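Local coordinates for GGDEF and EAL domain-containing protein (PDB 6PWK) that probably acts as a c-di-GMP receptor that, through its degenerate GGDEF and EAL domains, helps control large adhesins and biofilm formation, at residues E240-E254 and I273-I287. Sequence-based numbering, arbitrary orientation.
With C2E (9,9'-[(2R,3R,3aS,5S,7aR,9R,10R,10aS,12S,14aR)-3,5,10,12-tetrahydroxy-5,12-dioxidooctahydro-2H,7H-difuro[3,2-d:3',2'-j][1,3,7,9,2,8]tetraoxadiphosphacyclododecine-2,9-diyl]bis(2-amino-1,9-dihydro-6H-purin-6-one)), chain C.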
loop_
_atom_site.group_PDB
_atom_site.type_symbol
_atom_site.label_atom_id
_atom_site.label_comp_id
_atom_site.label_asym_id
_atom_site.label_seq_id
_atom_site.Cartn_x
_atom_site.Cartn_y
_atom_site.Cartn_z
ATOM N N GLU A 240 6.830 10.224 -7.006
ATOM C CA GLU A 240 6.795 9.142 -6.026
ATOM C C GLU A 240 5.541 9.217 -5.166
ATOM O O GLU A 240 4.962 8.182 -4.815
ATOM C CB GLU A 240 8.048 9.178 -5.153
ATOM C CG GLU A 240 9.321 8.796 -5.885
ATOM C CD GLU A 240 10.492 8.587 -4.946
ATOM O OE1 GLU A 240 11.033 9.589 -4.432
ATOM O OE2 GLU A 240 10.865 7.418 -4.715
ATOM N N GLN A 241 5.106 10.429 -4.816
ATOM C CA GLN A 241 3.895 10.566 -4.015
ATOM C C GLN A 241 2.657 10.150 -4.796
ATOM O O GLN A 241 1.657 9.736 -4.199
ATOM C CB GLN A 241 3.752 12.004 -3.519
ATOM C CG GLN A 241 3.143 12.111 -2.134
ATOM C CD GLN A 241 4.070 11.585 -1.058
ATOM O OE1 GLN A 241 5.275 11.833 -1.087
ATOM N NE2 GLN A 241 3.515 10.850 -0.102
ATOM N N LEU A 242 2.706 10.245 -6.122
ATOM C CA LEU A 242 1.598 9.847 -6.979
ATOM C C LEU A 242 1.804 8.471 -7.601
ATOM O O LEU A 242 1.047 8.093 -8.499
ATOM C CB LEU A 242 1.383 10.892 -8.074
ATOM C CG LEU A 242 1.049 12.312 -7.608
ATOM C CD1 LEU A 242 0.973 13.265 -8.794
ATOM C CD2 LEU A 242 -0.247 12.339 -6.810
ATOM N N ASN A 243 2.811 7.722 -7.146
ATOM C CA ASN A 243 3.105 6.382 -7.663
ATOM C C ASN A 243 3.261 6.395 -9.182
ATOM O O ASN A 243 2.737 5.532 -9.892
ATOM C CB ASN A 243 2.034 5.377 -7.235
ATOM C CG ASN A 243 1.907 5.269 -5.729
ATOM O OD1 ASN A 243 2.728 4.632 -5.069
ATOM N ND2 ASN A 243 0.871 5.889 -5.176
ATOM N N ALA A 244 3.994 7.390 -9.687
ATOM C CA ALA A 244 4.199 7.540 -11.120
ATOM C C ALA A 244 5.672 7.647 -11.501
ATOM O O ALA A 244 5.976 7.887 -12.677
ATOM C CB ALA A 244 3.445 8.770 -11.645
ATOM N N SER A 245 6.592 7.474 -10.552
ATOM C CA SER A 245 8.012 7.595 -10.867
ATOM C C SER A 245 8.500 6.484 -11.788
ATOM O O SER A 245 9.498 6.675 -12.492
ATOM C CB SER A 245 8.845 7.607 -9.584
ATOM O OG SER A 245 8.816 6.343 -8.945
ATOM N N HIS A 246 7.821 5.333 -11.808
ATOM C CA HIS A 246 8.244 4.258 -12.699
ATOM C C HIS A 246 8.026 4.621 -14.162
ATOM O O HIS A 246 8.739 4.115 -15.034
ATOM C CB HIS A 246 7.519 2.958 -12.349
ATOM C CG HIS A 246 6.038 3.015 -12.551
ATOM N ND1 HIS A 246 5.179 3.545 -11.612
ATOM C CD2 HIS A 246 5.262 2.604 -13.581
ATOM C CE1 HIS A 246 3.938 3.461 -12.057
ATOM N NE2 HIS A 246 3.961 2.893 -13.250
ATOM N N ILE A 247 7.056 5.493 -14.454
ATOM C CA ILE A 247 6.922 6.014 -15.812
ATOM C C ILE A 247 8.173 6.788 -16.200
ATOM O O ILE A 247 8.687 6.658 -17.318
ATOM C CB ILE A 247 5.662 6.892 -15.935
ATOM C CG1 ILE A 247 4.393 6.043 -15.852
ATOM C CG2 ILE A 247 5.690 7.694 -17.230
ATOM C CD1 ILE A 247 3.801 5.968 -14.466
ATOM N N PHE A 248 8.689 7.598 -15.274
ATOM C CA PHE A 248 9.891 8.376 -15.541
ATOM C C PHE A 248 11.120 7.482 -15.646
ATOM O O PHE A 248 11.961 7.678 -16.531
ATOM C CB PHE A 248 10.066 9.427 -14.445
ATOM C CG PHE A 248 11.410 10.087 -14.440
ATOM C CD1 PHE A 248 11.718 11.072 -15.363
ATOM C CD2 PHE A 248 12.363 9.737 -13.497
ATOM C CE1 PHE A 248 12.954 11.684 -15.353
ATOM C CE2 PHE A 248 13.600 10.347 -13.483
ATOM C CZ PHE A 248 13.895 11.322 -14.412
ATOM N N ASP A 249 11.241 6.490 -14.759
ATOM C CA ASP A 249 12.404 5.609 -14.794
ATOM C C ASP A 249 12.402 4.732 -16.040
ATOM O O ASP A 249 13.462 4.469 -16.620
ATOM C CB ASP A 249 12.456 4.751 -13.532
ATOM C CG ASP A 249 13.053 5.490 -12.350
ATOM O OD1 ASP A 249 13.799 6.465 -12.577
ATOM O OD2 ASP A 249 12.784 5.093 -11.196
ATOM N N GLN A 250 11.227 4.269 -16.469
ATOM C CA GLN A 250 11.164 3.444 -17.670
ATOM C C GLN A 250 11.551 4.240 -18.910
ATOM O O GLN A 250 12.161 3.696 -19.837
ATOM C CB GLN A 250 9.766 2.843 -17.824
ATOM C CG GLN A 250 9.487 1.701 -16.859
ATOM C CD GLN A 250 8.013 1.362 -16.758
ATOM O OE1 GLN A 250 7.531 0.950 -15.702
ATOM N NE2 GLN A 250 7.288 1.533 -17.857
ATOM N N TYR A 251 11.209 5.529 -18.946
ATOM C CA TYR A 251 11.609 6.366 -20.072
ATOM C C TYR A 251 13.121 6.560 -20.100
ATOM O O TYR A 251 13.753 6.445 -21.156
ATOM C CB TYR A 251 10.893 7.715 -20.009
ATOM C CG TYR A 251 11.367 8.699 -21.054
ATOM C CD1 TYR A 251 10.890 8.641 -22.358
ATOM C CD2 TYR A 251 12.294 9.685 -20.739
ATOM C CE1 TYR A 251 11.322 9.538 -23.318
ATOM C CE2 TYR A 251 12.733 10.584 -21.691
ATOM C CZ TYR A 251 12.243 10.507 -22.978
ATOM O OH TYR A 251 12.675 11.403 -23.929
ATOM N N VAL A 252 13.716 6.856 -18.941
ATOM C CA VAL A 252 15.161 7.055 -18.872
ATOM C C VAL A 252 15.897 5.781 -19.267
ATOM O O VAL A 252 16.874 5.822 -20.023
ATOM C CB VAL A 252 15.564 7.531 -17.464
ATOM C CG1 VAL A 252 17.080 7.557 -17.325
ATOM C CG2 VAL A 252 14.969 8.905 -17.179
ATOM N N ILE A 253 15.435 4.630 -18.770
ATOM C CA ILE A 253 16.087 3.362 -19.095
ATOM C C ILE A 253 15.998 3.084 -20.589
ATOM O O ILE A 253 16.965 2.625 -21.209
ATOM C CB ILE A 253 15.477 2.218 -18.266
ATOM C CG1 ILE A 253 15.804 2.399 -16.784
ATOM C CG2 ILE A 253 15.985 0.871 -18.755
ATOM C CD1 ILE A 253 15.088 1.420 -15.882
ATOM N N GLU A 254 14.841 3.362 -21.194
ATOM C CA GLU A 254 14.698 3.179 -22.635
ATOM C C GLU A 254 15.668 4.070 -23.398
ATOM O O GLU A 254 16.360 3.611 -24.314
ATOM C CB GLU A 254 13.256 3.459 -23.061
ATOM C CG GLU A 254 12.279 2.349 -22.712
ATOM C CD GLU A 254 10.844 2.714 -23.039
ATOM O OE1 GLU A 254 10.565 3.915 -23.242
ATOM O OE2 GLU A 254 9.995 1.800 -23.092
ATOM N N ILE A 273 17.525 4.937 -9.966
ATOM C CA ILE A 273 16.175 4.399 -9.848
ATOM C C ILE A 273 15.556 4.949 -8.571
ATOM O O ILE A 273 16.167 4.874 -7.499
ATOM C CB ILE A 273 16.169 2.857 -9.826
ATOM C CG1 ILE A 273 16.900 2.294 -11.048
ATOM C CG2 ILE A 273 14.743 2.332 -9.768
ATOM C CD1 ILE A 273 16.235 2.616 -12.368
ATOM N N ALA A 274 14.351 5.499 -8.682
ATOM C CA ALA A 274 13.660 6.000 -7.504
ATOM C C ALA A 274 13.093 4.843 -6.686
ATOM O O ALA A 274 12.879 3.738 -7.190
ATOM C CB ALA A 274 12.542 6.964 -7.904
ATOM N N GLN A 275 12.852 5.111 -5.400
ATOM C CA GLN A 275 12.318 4.073 -4.523
ATOM C C GLN A 275 10.892 3.702 -4.907
ATOM O O GLN A 275 10.531 2.518 -4.907
ATOM C CB GLN A 275 12.381 4.524 -3.064
ATOM C CG GLN A 275 11.714 3.558 -2.093
ATOM C CD GLN A 275 12.035 3.864 -0.642
ATOM O OE1 GLN A 275 13.035 4.515 -0.339
ATOM N NE2 GLN A 275 11.186 3.393 0.263
ATOM N N GLY A 276 10.068 4.696 -5.244
ATOM C CA GLY A 276 8.692 4.431 -5.626
ATOM C C GLY A 276 8.549 3.560 -6.855
ATOM O O GLY A 276 7.494 2.946 -7.049
ATOM N N SER A 277 9.584 3.491 -7.693
ATOM C CA SER A 277 9.537 2.612 -8.857
ATOM C C SER A 277 9.811 1.163 -8.468
ATOM O O SER A 277 9.202 0.243 -9.024
ATOM C CB SER A 277 10.540 3.083 -9.909
ATOM O OG SER A 277 10.315 4.439 -10.255
ATOM N N ILE A 278 10.715 0.949 -7.507
ATOM C CA ILE A 278 11.092 -0.404 -7.113
ATOM C C ILE A 278 9.959 -1.098 -6.364
ATOM O O ILE A 278 9.802 -2.324 -6.455
ATOM C CB ILE A 278 12.398 -0.346 -6.294
ATOM C CG1 ILE A 278 13.601 -0.340 -7.241
ATOM C CG2 ILE A 278 12.490 -1.489 -5.289
ATOM C CD1 ILE A 278 14.914 -0.064 -6.561
ATOM N N SER A 279 9.140 -0.340 -5.638
ATOM C CA SER A 279 7.977 -0.896 -4.956
ATOM C C SER A 279 6.781 -1.085 -5.885
ATOM O O SER A 279 5.678 -1.368 -5.404
ATOM C CB SER A 279 7.588 -0.003 -3.774
ATOM O OG SER A 279 7.411 1.341 -4.183
ATOM N N GLN A 280 6.976 -0.939 -7.198
ATOM C CA GLN A 280 5.923 -1.162 -8.176
ATOM C C GLN A 280 6.169 -2.496 -8.864
ATOM O O GLN A 280 7.117 -2.605 -9.658
ATOM C CB GLN A 280 5.893 -0.029 -9.200
ATOM C CG GLN A 280 4.506 0.533 -9.488
ATOM C CD GLN A 280 3.923 1.297 -8.313
ATOM O OE1 GLN A 280 4.652 1.796 -7.456
ATOM N NE2 GLN A 280 2.599 1.390 -8.269
ATOM N N PRO A 281 5.368 -3.531 -8.600
ATOM C CA PRO A 281 5.647 -4.844 -9.207
ATOM C C PRO A 281 5.573 -4.847 -10.725
ATOM O O PRO A 281 6.240 -5.672 -11.362
ATOM C CB PRO A 281 4.575 -5.750 -8.584
ATOM C CG PRO A 281 3.487 -4.816 -8.160
ATOM C CD PRO A 281 4.185 -3.564 -7.724
ATOM N N SER A 282 4.781 -3.957 -11.326
ATOM C CA SER A 282 4.784 -3.840 -12.782
ATOM C C SER A 282 6.137 -3.373 -13.297
ATOM O O SER A 282 6.572 -3.790 -14.378
ATOM C CB SER A 282 3.680 -2.886 -13.232
ATOM O OG SER A 282 3.791 -1.637 -12.575
ATOM N N PHE A 283 6.818 -2.517 -12.535
ATOM C CA PHE A 283 8.157 -2.082 -12.916
ATOM C C PHE A 283 9.167 -3.216 -12.793
ATOM O O PHE A 283 10.118 -3.287 -13.581
ATOM C CB PHE A 283 8.575 -0.889 -12.056
ATOM C CG PHE A 283 9.945 -0.361 -12.366
ATOM C CD1 PHE A 283 10.187 0.328 -13.546
ATOM C CD2 PHE A 283 10.989 -0.539 -11.474
ATOM C CE1 PHE A 283 11.448 0.817 -13.831
ATOM C CE2 PHE A 283 12.250 -0.050 -11.754
ATOM C CZ PHE A 283 12.478 0.629 -12.934
ATOM N N ILE A 284 8.979 -4.110 -11.820
ATOM C CA ILE A 284 9.889 -5.242 -11.668
ATOM C C ILE A 284 9.715 -6.226 -12.819
ATOM O O ILE A 284 10.690 -6.806 -13.310
ATOM C CB ILE A 284 9.682 -5.916 -10.299
ATOM C CG1 ILE A 284 9.851 -4.892 -9.174
ATOM C CG2 ILE A 284 10.658 -7.071 -10.111
ATOM C CD1 ILE A 284 9.760 -5.485 -7.785
ATOM N N ARG A 285 8.474 -6.432 -13.267
ATOM C CA ARG A 285 8.254 -7.236 -14.466
ATOM C C ARG A 285 8.791 -6.532 -15.704
ATOM O O ARG A 285 9.364 -7.174 -16.593
ATOM C CB ARG A 285 6.765 -7.533 -14.644
ATOM C CG ARG A 285 6.179 -8.527 -13.666
ATOM C CD ARG A 285 4.731 -8.815 -14.028
ATOM N NE ARG A 285 4.616 -9.524 -15.302
ATOM C CZ ARG A 285 3.496 -9.608 -16.013
ATOM N NH1 ARG A 285 2.389 -9.017 -15.585
ATOM N NH2 ARG A 285 3.483 -10.277 -17.159
ATOM N N TRP A 286 8.606 -5.211 -15.777
ATOM C CA TRP A 286 9.050 -4.448 -16.940
ATOM C C TRP A 286 10.555 -4.564 -17.140
ATOM O O TRP A 286 11.028 -4.710 -18.274
ATOM C CB TRP A 286 8.637 -2.985 -16.776
ATOM C CG TRP A 286 8.948 -2.106 -17.949
ATOM C CD1 TRP A 286 8.112 -1.791 -18.980
ATOM C CD2 TRP A 286 10.176 -1.412 -18.201
ATOM N NE1 TRP A 286 8.745 -0.949 -19.863
ATOM C CE2 TRP A 286 10.013 -0.700 -19.407
ATOM C CE3 TRP A 286 11.398 -1.325 -17.527
ATOM C CZ2 TRP A 286 11.025 0.085 -19.953
ATOM C CZ3 TRP A 286 12.403 -0.544 -18.071
ATOM C CH2 TRP A 286 12.210 0.150 -19.272
ATOM N N ILE A 287 11.325 -4.506 -16.050
ATOM C CA ILE A 287 12.779 -4.589 -16.157
ATOM C C ILE A 287 13.198 -5.927 -16.752
ATOM O O ILE A 287 14.069 -5.985 -17.628
ATOM C CB ILE A 287 13.427 -4.343 -14.781
ATOM C CG1 ILE A 287 13.647 -2.846 -14.564
ATOM C CG2 ILE A 287 14.744 -5.094 -14.653
ATOM C CD1 ILE A 287 14.676 -2.244 -15.501
HETATM P P1 C2E C . 22.349 11.883 -7.103
HETATM O O2P C2E C . 22.354 10.386 -7.254
HETATM O O1P C2E C . 23.118 12.149 -5.839
HETATM O "O5'" C2E C . 23.219 12.616 -8.281
HETATM C "C5'" C2E C . 24.215 13.506 -7.901
HETATM C "C4'" C2E C . 23.593 14.928 -7.976
HETATM O "O4'" C2E C . 24.433 15.815 -7.531
HETATM C "C3'" C2E C . 23.358 15.350 -9.438
HETATM O "O3'" C2E C . 22.551 16.425 -9.405
HETATM C "C2'" C2E C . 24.768 15.820 -9.827
HETATM O "O2'" C2E C . 24.707 16.662 -11.055
HETATM C "C1'" C2E C . 25.013 16.603 -8.814
HETATM N N9 C2E C . 26.363 16.938 -8.442
HETATM C C8 C2E C . 27.027 15.994 -9.153
HETATM N N7 C2E C . 28.349 16.171 -8.896
HETATM C C5 C2E C . 28.488 17.183 -8.048
HETATM C C6 C2E C . 29.694 17.862 -7.375
HETATM O O6 C2E C . 30.805 17.505 -7.580
HETATM N N1 C2E C . 29.484 18.960 -6.482
HETATM C C2 C2E C . 28.162 19.448 -6.188
HETATM N N2 C2E C . 27.889 20.562 -5.284
HETATM N N3 C2E C . 27.045 18.781 -6.836
HETATM C C4 C2E C . 27.251 17.643 -7.768
HETATM P P11 C2E C . 21.234 16.270 -10.403
HETATM O O21 C2E C . 21.474 16.250 -11.890
HETATM O O11 C2E C . 20.376 17.484 -10.155
HETATM O O5A C2E C . 20.487 14.947 -9.758
HETATM C C5A C2E C . 19.859 15.231 -8.538
HETATM C C4A C2E C . 19.119 14.045 -8.066
HETATM O O4A C2E C . 18.107 13.817 -8.860
HETATM C C3A C2E C . 20.102 12.678 -8.114
HETATM O O3A C2E C . 20.851 12.531 -6.819
HETATM C C2A C2E C . 19.345 11.730 -8.276
HETATM O O2A C2E C . 18.880 11.201 -6.944
HETATM C C1A C2E C . 18.099 12.330 -9.131
HETATM N N91 C2E C . 18.250 12.071 -10.409
HETATM C C81 C2E C . 18.998 12.700 -11.328
HETATM N N71 C2E C . 18.804 12.044 -12.487
HETATM C C51 C2E C . 17.958 11.040 -12.271
HETATM C C61 C2E C . 17.377 9.974 -13.192
HETATM O O61 C2E C . 17.693 9.976 -14.327
HETATM N N11 C2E C . 16.467 8.989 -12.693
HETATM C C21 C2E C . 16.089 8.997 -11.308
HETATM N N21 C2E C . 15.163 7.993 -10.805
HETATM N N31 C2E C . 16.655 10.024 -10.432
HETATM C C41 C2E C . 17.604 11.049 -10.962
HETATM O O HOH W 1 13.804 7.243 -4.179
#
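With CG of D249 anti to its carbonyl carbon (chi1 -81°) and OG of S277 beside its own backbone N (chi1 -55°), carboxylate and hydroxyl meet between two EAL-domain helices. S277 OG donates to D249 OD2 (2.7 Å) from above the carboxylate plane and accepts from S245 OG (2.8 Å). A274 N reaches D249 OD2 on its syn side, slightly out of the plane (3.0 Å). D249 OD1 accepts from N21 of a c-di-GMP guanine (2.7 Å), and the three donors together hold the carboxylate's rotation. S277 thus supports it from the second shell, while A274 itself lines the pocket. E240 OE2 takes G276 N on its anti lone pair (2.9 Å), while a water joins OE2 to Q275 N. The F283 ring is a knob among H246, D249, Q250 and I253. Q250 lies across W286, its CG 3.5 Å from the centroid of the six-membered ring in a CH-pi contact, its amide stacked on the indole. I253 CD1 meets I287 CD1 (3.7 Å), and R285 salt-bridges E348 of the second subunit. Segments 245-254 and 281-287, from the helices before and after strand 269-272, run nearly parallel (13°); F303 of strand 301-305 backs I253, I273 and I287.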